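Local coordinates for protein putative angiotensinogen (Lampetra fluviatilis, PDB 5INW) that binds heparin, which promotes its inhibition of thrombin through a template mechanism, as a member of the serpin family, at residues Ser397-His400 / Gly405-Ala408; Lys221-Lys226 / Val243-Phe248; Val298-Glu303 / Met308-Pro313. The protein carries 1 engineered substitution. All blocks are in the same frame, centred on the assembly; numbering follows the deposited sequence.

Interaction 1 (Ser397-His400 / Gly405-Ala408); sequences SVLH and GTEA
His400 and Glu407 face each other as the hydrogen-bonded pair of two antiparallel strands. His400 N donates to Glu407 O over 2.8 Å and Glu407 N to His400 O over 2.9 Å, closing the ring characteristic of such a pair. The tighter face carries Leu399, Thr406 and Ala408. The Leu399 side chain runs aslant to that of Thr406, its CD1 meeting the threonine methyl CG2, and more loosely approaches Ala408 CB at 4.4 Å; the small alanine suits its place opposite a branched leucine. Thr406 turns its methyl inward because CG2 is anti to the backbone N, which leaves OG1 directed to the hydroxyl of Tyr302. Ile16 and Phe26 of the C-terminal peptide chain pack on this face too. The other face is looser and partly open to solvent. There His400 and Glu407 meet by their first carbons, CB to CB at 4.1 Å, and the imidazole leads away; His400 ND1 remains 4.7 Å from Glu407 OE2, not in contact. Polar side chains suit this partly exposed face, and Glu407 OE1 has its bond with Tyr247 OH. Strand 405-417 is the part of the reactive loop before the cleavage site, inserted into sheet A between strands 389-401 and 238-251, the hallmark of a cleaved serpin.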
loop_
_atom_site.group_PDB
_atom_site.type_symbol
_atom_site.label_atom_id
_atom_site.label_comp_id
_atom_site.label_asym_id
_atom_site.label_seq_id
_atom_site.Cartn_x
_atom_site.Cartn_y
_atom_site.Cartn_z
ATOM N N SER A 397 -5.684 5.511 0.242
ATOM C CA SER A 397 -5.029 5.069 1.498
ATOM C C SER A 397 -5.017 6.112 2.590
ATOM O O SER A 397 -5.067 7.275 2.293
ATOM C CB SER A 397 -3.603 4.632 1.197
ATOM O OG SER A 397 -2.929 5.738 0.636
ATOM N N VAL A 398 -4.959 5.692 3.846
ATOM C CA VAL A 398 -4.936 6.606 4.979
ATOM C C VAL A 398 -3.874 6.215 6.020
ATOM O O VAL A 398 -3.689 5.041 6.282
ATOM C CB VAL A 398 -6.277 6.638 5.706
ATOM C CG1 VAL A 398 -6.290 7.767 6.758
ATOM C CG2 VAL A 398 -7.415 6.823 4.735
ATOM N N LEU A 399 -3.183 7.209 6.592
ATOM C CA LEU A 399 -2.143 6.987 7.589
ATOM C C LEU A 399 -2.457 7.844 8.794
ATOM O O LEU A 399 -2.637 9.020 8.651
ATOM C CB LEU A 399 -0.739 7.311 7.035
ATOM C CG LEU A 399 0.400 7.149 8.057
ATOM C CD1 LEU A 399 0.449 5.727 8.627
ATOM C CD2 LEU A 399 1.746 7.537 7.452
ATOM N N HIS A 400 -2.548 7.227 9.959
ATOM C CA HIS A 400 -2.853 7.905 11.185
ATOM C C HIS A 400 -1.764 7.497 12.158
ATOM O O HIS A 400 -1.621 6.352 12.471
ATOM C CB HIS A 400 -4.269 7.514 11.669
ATOM C CG HIS A 400 -4.780 8.300 12.850
ATOM N ND1 HIS A 400 -5.766 7.819 13.697
ATOM C CD2 HIS A 400 -4.434 9.518 13.341
ATOM C CE1 HIS A 400 -6.013 8.709 14.648
ATOM N NE2 HIS A 400 -5.225 9.754 14.448
ATOM N N GLY A 405 0.276 4.464 18.471
ATOM C CA GLY A 405 0.630 3.681 17.334
ATOM C C GLY A 405 0.169 4.241 16.020
ATOM O O GLY A 405 0.062 5.448 15.862
ATOM N N THR A 406 0.001 3.345 15.060
ATOM C CA THR A 406 -0.281 3.718 13.725
ATOM C C THR A 406 -1.488 2.917 13.246
ATOM O O THR A 406 -1.564 1.720 13.524
ATOM C CB THR A 406 0.927 3.405 12.815
ATOM O OG1 THR A 406 2.065 4.168 13.227
ATOM C CG2 THR A 406 0.612 3.691 11.367
ATOM N N GLU A 407 -2.418 3.587 12.555
ATOM C CA GLU A 407 -3.542 2.950 11.917
ATOM C C GLU A 407 -3.413 3.294 10.466
ATOM O O GLU A 407 -3.099 4.449 10.134
ATOM C CB GLU A 407 -4.837 3.504 12.462
ATOM C CG GLU A 407 -5.945 2.450 12.531
ATOM C CD GLU A 407 -7.362 3.007 12.479
ATOM O OE1 GLU A 407 -8.204 2.473 13.213
ATOM O OE2 GLU A 407 -7.646 3.963 11.690
ATOM N N ALA A 408 -3.565 2.299 9.588
ATOM C CA ALA A 408 -3.397 2.512 8.131
ATOM C C ALA A 408 -4.355 1.647 7.368
ATOM O O ALA A 408 -4.392 0.453 7.634
ATOM C CB ALA A 408 -1.966 2.234 7.669
#

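Interaction 2 (Lys221-Lys226 / Val243-Phe248); sequences KVTSKK and VNVIYF
The phenol ring of Tyr247 is the flat group here, and the bent side chain of Lys226 runs over part of it. Lys226 CG stands 4.2 Å above one face, displaced toward the rim, while the later methylenes slant past the hydroxyl end: CD lies 3.9 Å from Tyr247 CE1, and CE is 3.5 Å from Tyr247 CZ. The bend at chi2 (-62°) turns CD and CE toward the hydroxyl end of the ring, and the bend at chi4 sets the direction of NZ. Lys226 NZ, 4.2 Å from Tyr247 OH, makes no hydrogen bond with it; the hydroxyl's hydrogen bond goes to Glu407 instead. The contact therefore rests on methylenes packed obliquely beside the phenol, and a lysine suits this because its stem can pack while its amine stays at the surface. Two residues back along the strand, Val245 meets Thr223 tip to tip, CG2 to CG2 at 4.1 Å. Threonine serves both needs at this spot: its methyl faces the valine, while OG1, with chi1 at 62°, bonds to the carbonyl of Ile219 in the last turn of the helix. A backbone hydrogen bond from Lys226 N to Thr223 O, 3.0 Å, closes a turn between the two touching residues. Segment 221-226 thus leads out of helix 208-221 and lies over strand 238-251, which is bordered by strands 168-179 and 405-417, with helix 110-122 packing against Asn244 and Ile246.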
loop_
_atom_site.group_PDB
_atom_site.type_symbol
_atom_site.label_atom_id
_atom_site.label_comp_id
_atom_site.label_asym_id
_atom_site.label_seq_id
_atom_site.Cartn_x
_atom_site.Cartn_y
_atom_site.Cartn_z
ATOM N N LYS A 221 -19.739 -5.544 5.762
ATOM C CA LYS A 221 -20.058 -6.767 6.506
ATOM C C LYS A 221 -18.803 -7.573 6.750
ATOM O O LYS A 221 -18.477 -7.913 7.879
ATOM C CB LYS A 221 -21.148 -7.607 5.757
ATOM C CG LYS A 221 -22.580 -7.114 5.980
ATOM C CD LYS A 221 -23.509 -7.789 4.977
ATOM C CE LYS A 221 -24.967 -7.406 5.198
ATOM N NZ LYS A 221 -25.896 -8.517 4.817
ATOM N N VAL A 222 -18.035 -7.761 5.708
ATOM C CA VAL A 222 -16.840 -8.594 5.772
ATOM C C VAL A 222 -15.554 -7.923 6.377
ATOM O O VAL A 222 -14.499 -8.511 6.383
ATOM C CB VAL A 222 -16.566 -9.149 4.351
ATOM C CG1 VAL A 222 -15.379 -10.085 4.337
ATOM C CG2 VAL A 222 -17.784 -9.933 3.844
ATOM N N THR A 223 -15.612 -6.699 6.881
ATOM C CA THR A 223 -14.403 -5.982 7.320
ATOM C C THR A 223 -14.700 -5.189 8.617
ATOM O O THR A 223 -14.136 -4.119 8.875
ATOM C CB THR A 223 -13.923 -5.057 6.165
ATOM O OG1 THR A 223 -14.921 -4.063 5.847
ATOM C CG2 THR A 223 -13.635 -5.834 4.893
ATOM N N SER A 224 -15.593 -5.765 9.440
ATOM C CA SER A 224 -16.268 -5.113 10.597
ATOM C C SER A 224 -16.268 -3.589 10.528
ATOM O O SER A 224 -15.571 -2.928 11.304
ATOM C CB SER A 224 -15.670 -5.590 11.928
ATOM O OG SER A 224 -15.988 -6.941 12.145
ATOM N N LYS A 225 -17.004 -3.048 9.560
ATOM C CA LYS A 225 -17.249 -1.602 9.463
ATOM C C LYS A 225 -16.018 -0.686 9.378
ATOM O O LYS A 225 -16.134 0.524 9.575
ATOM C CB LYS A 225 -18.181 -1.132 10.601
ATOM C CG LYS A 225 -19.493 -1.920 10.727
ATOM C CD LYS A 225 -20.557 -1.175 11.538
ATOM C CE LYS A 225 -21.900 -1.890 11.514
ATOM N NZ LYS A 225 -22.972 -1.070 12.150
ATOM N N LYS A 226 -14.858 -1.238 9.044
ATOM C CA LYS A 226 -13.679 -0.399 8.820
ATOM C C LYS A 226 -13.733 0.220 7.428
ATOM O O LYS A 226 -13.215 1.297 7.194
ATOM C CB LYS A 226 -12.403 -1.224 8.966
ATOM C CG LYS A 226 -12.082 -1.636 10.397
ATOM C CD LYS A 226 -11.851 -0.375 11.256
ATOM C CE LYS A 226 -11.058 -0.647 12.531
ATOM N NZ LYS A 226 -11.808 -1.427 13.566
ATOM N N VAL A 243 -11.853 -5.807 -5.834
ATOM C CA VAL A 243 -11.569 -4.957 -4.665
ATOM C C VAL A 243 -10.568 -5.651 -3.778
ATOM O O VAL A 243 -10.731 -6.816 -3.429
ATOM C CB VAL A 243 -12.849 -4.737 -3.827
ATOM C CG1 VAL A 243 -12.521 -4.173 -2.463
ATOM C CG2 VAL A 243 -13.826 -3.873 -4.596
ATOM N N ASN A 244 -9.511 -4.953 -3.441
ATOM C CA ASN A 244 -8.697 -5.333 -2.296
ATOM C C ASN A 244 -8.813 -4.206 -1.287
ATOM O O ASN A 244 -8.733 -3.024 -1.628
ATOM C CB ASN A 244 -7.205 -5.501 -2.629
ATOM C CG ASN A 244 -6.413 -5.809 -1.410
ATOM O OD1 ASN A 244 -6.002 -4.915 -0.672
ATOM N ND2 ASN A 244 -6.334 -7.085 -1.087
ATOM N N VAL A 245 -8.953 -4.607 -0.047
ATOM C CA VAL A 245 -8.680 -3.735 1.073
ATOM C C VAL A 245 -7.655 -4.376 2.000
ATOM O O VAL A 245 -7.610 -5.585 2.142
ATOM C CB VAL A 245 -9.937 -3.415 1.886
ATOM C CG1 VAL A 245 -10.990 -2.926 0.946
ATOM C CG2 VAL A 245 -10.426 -4.639 2.636
ATOM N N ILE A 246 -6.967 -3.521 2.737
ATOM C CA ILE A 246 -5.965 -3.928 3.687
ATOM C C ILE A 246 -5.955 -2.917 4.809
ATOM O O ILE A 246 -5.985 -1.701 4.577
ATOM C CB ILE A 246 -4.666 -4.067 2.944
ATOM C CG1 ILE A 246 -3.516 -4.385 3.836
ATOM C CG2 ILE A 246 -4.345 -2.800 2.177
ATOM C CD1 ILE A 246 -2.378 -4.853 2.945
ATOM N N TYR A 247 -5.958 -3.444 6.023
ATOM C CA TYR A 247 -6.053 -2.680 7.240
ATOM C C TYR A 247 -4.952 -3.117 8.171
ATOM O O TYR A 247 -4.847 -4.317 8.437
ATOM C CB TYR A 247 -7.378 -2.954 7.929
ATOM C CG TYR A 247 -7.490 -2.301 9.290
ATOM C CD1 TYR A 247 -7.887 -1.007 9.392
ATOM C CD2 TYR A 247 -7.157 -2.990 10.476
ATOM C CE1 TYR A 247 -7.990 -0.394 10.619
ATOM C CE2 TYR A 247 -7.230 -2.386 11.721
ATOM C CZ TYR A 247 -7.657 -1.069 11.786
ATOM O OH TYR A 247 -7.796 -0.353 12.973
ATOM N N PHE A 248 -4.188 -2.146 8.687
ATOM C CA PHE A 248 -3.137 -2.370 9.672
ATOM C C PHE A 248 -3.354 -1.507 10.908
ATOM O O PHE A 248 -3.622 -0.300 10.780
ATOM C CB PHE A 248 -1.796 -1.998 9.033
ATOM C CG PHE A 248 -0.675 -1.754 10.013
ATOM C CD1 PHE A 248 -0.039 -2.819 10.636
ATOM C CD2 PHE A 248 -0.232 -0.474 10.271
ATOM C CE1 PHE A 248 0.983 -2.609 11.528
ATOM C CE2 PHE A 248 0.802 -0.248 11.167
ATOM C CZ PHE A 248 1.423 -1.319 11.778
#

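Interaction 3 (Val298-Glu303 / Met308-Pro313); sequences VKLPYE and MLVIVP
Val298 and Val310, and then Leu300 and Met308, form two hydrogen-bonded pairs between antiparallel strands, with Lys299 opposite Leu309 as the non-hydrogen-bonded pair between them. The strand axes come within 4.7 Å and their directions differ by 153°. Four backbone bonds join the pairs. Val310 N to Val298 O, 2.8 Å, is nearly straight, whereas Met308 N reaches Leu300 O, 2.9 Å away, from 39° out of the carbonyl plane, close to where the first strand gives way to a turn. Val298, Leu300, Met308 and Val310 share one face. Val298 and Val310 lie side by side, Val298 CG1 3.7 Å from Val310 CB, and Leu300 CD1 comes to Val310 CG2 at 3.9 Å. Apolar side chains suit this buried face, where the valines and leucine meet through methyls and the longer methionine reaches the tyrosine. Tyr302, beyond the strand, turns its ring back so that CE2 and OH come against Met308: Tyr302 CE2 is 3.9 Å from Met308 CB. Met308 CG is anti to its backbone N (chi1 -177°), which sends the chain across the phenol's hydroxyl end, where the bend at chi3 brings CE near OH. Tyr302 suits the place by pairing a large ring with a hydroxyl, which bonds to Thr406, while Trp252 stacks on it and Phe248 meets it edge-to-face. On the opposite face Leu309 CD2 touches Lys299 CB at 4.0 Å, and the lysine then leads its amine away. Beyond Met308-Ile311 a strand of the C-terminal peptide chain pairs antiparallel, with Phe12 and Val14 of that chain packing on Val310 and Met308. The two segments form the hairpin of the second and third strands of serpin sheet B, which the C-terminal peptide continues.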
loop_
_atom_site.group_PDB
_atom_site.type_symbol
_atom_site.label_atom_id
_atom_site.label_comp_id
_atom_site.label_asym_id
_atom_site.label_seq_id
_atom_site.Cartn_x
_atom_site.Cartn_y
_atom_site.Cartn_z
ATOM N N VAL A 298 15.628 5.983 10.922
ATOM C CA VAL A 298 15.231 5.470 12.236
ATOM C C VAL A 298 14.155 4.419 12.125
ATOM O O VAL A 298 13.247 4.545 11.317
ATOM C CB VAL A 298 14.765 6.627 13.167
ATOM C CG1 VAL A 298 13.572 7.379 12.617
ATOM C CG2 VAL A 298 14.425 6.133 14.563
ATOM N N LYS A 299 14.240 3.417 12.992
ATOM C CA LYS A 299 13.339 2.278 13.018
ATOM C C LYS A 299 12.448 2.411 14.226
ATOM O O LYS A 299 12.928 2.367 15.345
ATOM C CB LYS A 299 14.153 0.992 13.103
ATOM C CG LYS A 299 13.396 -0.320 13.183
ATOM C CD LYS A 299 14.367 -1.481 12.936
ATOM C CE LYS A 299 13.756 -2.877 13.157
ATOM N NZ LYS A 299 13.523 -3.255 14.597
ATOM N N LEU A 300 11.148 2.525 14.001
ATOM C CA LEU A 300 10.166 2.593 15.076
ATOM C C LEU A 300 9.407 1.291 15.155
ATOM O O LEU A 300 8.447 1.092 14.435
ATOM C CB LEU A 300 9.193 3.772 14.892
ATOM C CG LEU A 300 9.960 5.026 14.522
ATOM C CD1 LEU A 300 9.022 6.168 14.132
ATOM C CD2 LEU A 300 10.915 5.420 15.623
ATOM N N PRO A 301 9.807 0.417 16.061
ATOM C CA PRO A 301 9.108 -0.833 16.147
ATOM C C PRO A 301 7.625 -0.723 16.554
ATOM O O PRO A 301 7.259 0.133 17.377
ATOM C CB PRO A 301 9.930 -1.603 17.207
ATOM C CG PRO A 301 10.391 -0.551 18.146
ATOM C CD PRO A 301 10.678 0.622 17.241
ATOM N N TYR A 302 6.812 -1.601 15.979
ATOM C CA TYR A 302 5.524 -1.947 16.523
ATOM C C TYR A 302 5.598 -3.283 17.253
ATOM O O TYR A 302 6.532 -4.042 17.094
ATOM C CB TYR A 302 4.506 -2.090 15.403
ATOM C CG TYR A 302 4.290 -0.862 14.585
ATOM C CD1 TYR A 302 3.516 0.195 15.051
ATOM C CD2 TYR A 302 4.825 -0.756 13.329
ATOM C CE1 TYR A 302 3.340 1.356 14.274
ATOM C CE2 TYR A 302 4.665 0.389 12.559
ATOM C CZ TYR A 302 3.927 1.435 13.026
ATOM O OH TYR A 302 3.749 2.523 12.230
ATOM N N GLU A 303 4.599 -3.559 18.082
ATOM C CA GLU A 303 4.233 -4.934 18.440
ATOM C C GLU A 303 3.870 -5.698 17.135
ATOM O O GLU A 303 3.708 -5.085 16.067
ATOM C CB GLU A 303 3.052 -4.940 19.458
ATOM C CG GLU A 303 3.308 -4.312 20.849
ATOM C CD GLU A 303 4.300 -5.068 21.690
ATOM O OE1 GLU A 303 4.523 -6.283 21.439
ATOM O OE2 GLU A 303 4.874 -4.420 22.595
ATOM N N MET A 308 7.985 0.786 11.538
ATOM C CA MET A 308 8.034 1.865 10.588
ATOM C C MET A 308 9.459 2.365 10.514
ATOM O O MET A 308 10.046 2.725 11.512
ATOM C CB MET A 308 7.118 3.010 10.991
ATOM C CG MET A 308 7.076 4.165 9.985
ATOM S SD MET A 308 6.144 5.607 10.598
ATOM C CE MET A 308 4.474 5.094 10.262
ATOM N N LEU A 309 9.979 2.395 9.303
ATOM C CA LEU A 309 11.212 3.072 8.978
ATOM C C LEU A 309 10.900 4.487 8.631
ATOM O O LEU A 309 10.042 4.695 7.752
ATOM C CB LEU A 309 11.844 2.469 7.717
ATOM C CG LEU A 309 12.989 1.479 7.894
ATOM C CD1 LEU A 309 13.836 1.573 6.634
ATOM C CD2 LEU A 309 13.842 1.728 9.146
ATOM N N VAL A 310 11.598 5.453 9.264
ATOM C CA VAL A 310 11.445 6.885 8.922
ATOM C C VAL A 310 12.768 7.454 8.435
ATOM O O VAL A 310 13.758 7.408 9.141
ATOM C CB VAL A 310 10.872 7.721 10.078
ATOM C CG1 VAL A 310 10.874 9.202 9.735
ATOM C CG2 VAL A 310 9.460 7.279 10.389
ATOM N N ILE A 311 12.753 7.988 7.216
ATOM C CA ILE A 311 13.941 8.576 6.585
ATOM C C ILE A 311 13.731 10.079 6.386
ATOM O O ILE A 311 12.840 10.476 5.623
ATOM C CB ILE A 311 14.263 7.899 5.240
ATOM C CG1 ILE A 311 14.380 6.378 5.403
ATOM C CG2 ILE A 311 15.545 8.438 4.652
ATOM C CD1 ILE A 311 13.126 5.666 4.969
ATOM N N VAL A 312 14.541 10.884 7.094
ATOM C CA VAL A 312 14.477 12.362 7.053
ATOM C C VAL A 312 15.702 12.936 6.337
ATOM O O VAL A 312 16.807 12.877 6.866
ATOM C CB VAL A 312 14.457 13.015 8.471
ATOM C CG1 VAL A 312 13.742 14.374 8.420
ATOM C CG2 VAL A 312 13.820 12.098 9.502
ATOM N N PRO A 313 15.526 13.499 5.139
ATOM C CA PRO A 313 16.668 14.269 4.649
ATOM C C PRO A 313 16.949 15.465 5.560
ATOM O O PRO A 313 16.003 16.079 6.077
ATOM C CB PRO A 313 16.236 14.694 3.250
ATOM C CG PRO A 313 14.754 14.593 3.264
ATOM C CD PRO A 313 14.447 13.421 4.145
#

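Overall arrangement
Interaction 1 lies within sheet A, and interaction 2 packs a loop on its strand 238-251, neighbour of strand 405-417 through Ala408 O and Phe248 N, 2.8 Å apart. Interaction 3 lies in sheet B; its centre is about 25 Å from that of interaction 2 and 14 Å from that of interaction 1. Interactions 1 and 3 are bonded strand pairs, whereas interaction 2 is side-chain packing against one face of a strand, with no hydrogen bonds between the segments. Interaction 3 is the most thoroughly apolar and buried; interaction 1 has one partly open polar face, and interaction 2 has a buried Thr223-Val245 part and an exposed lysine at the other end. Phe248, Tyr302 and Thr406 link all three where the sheets meet.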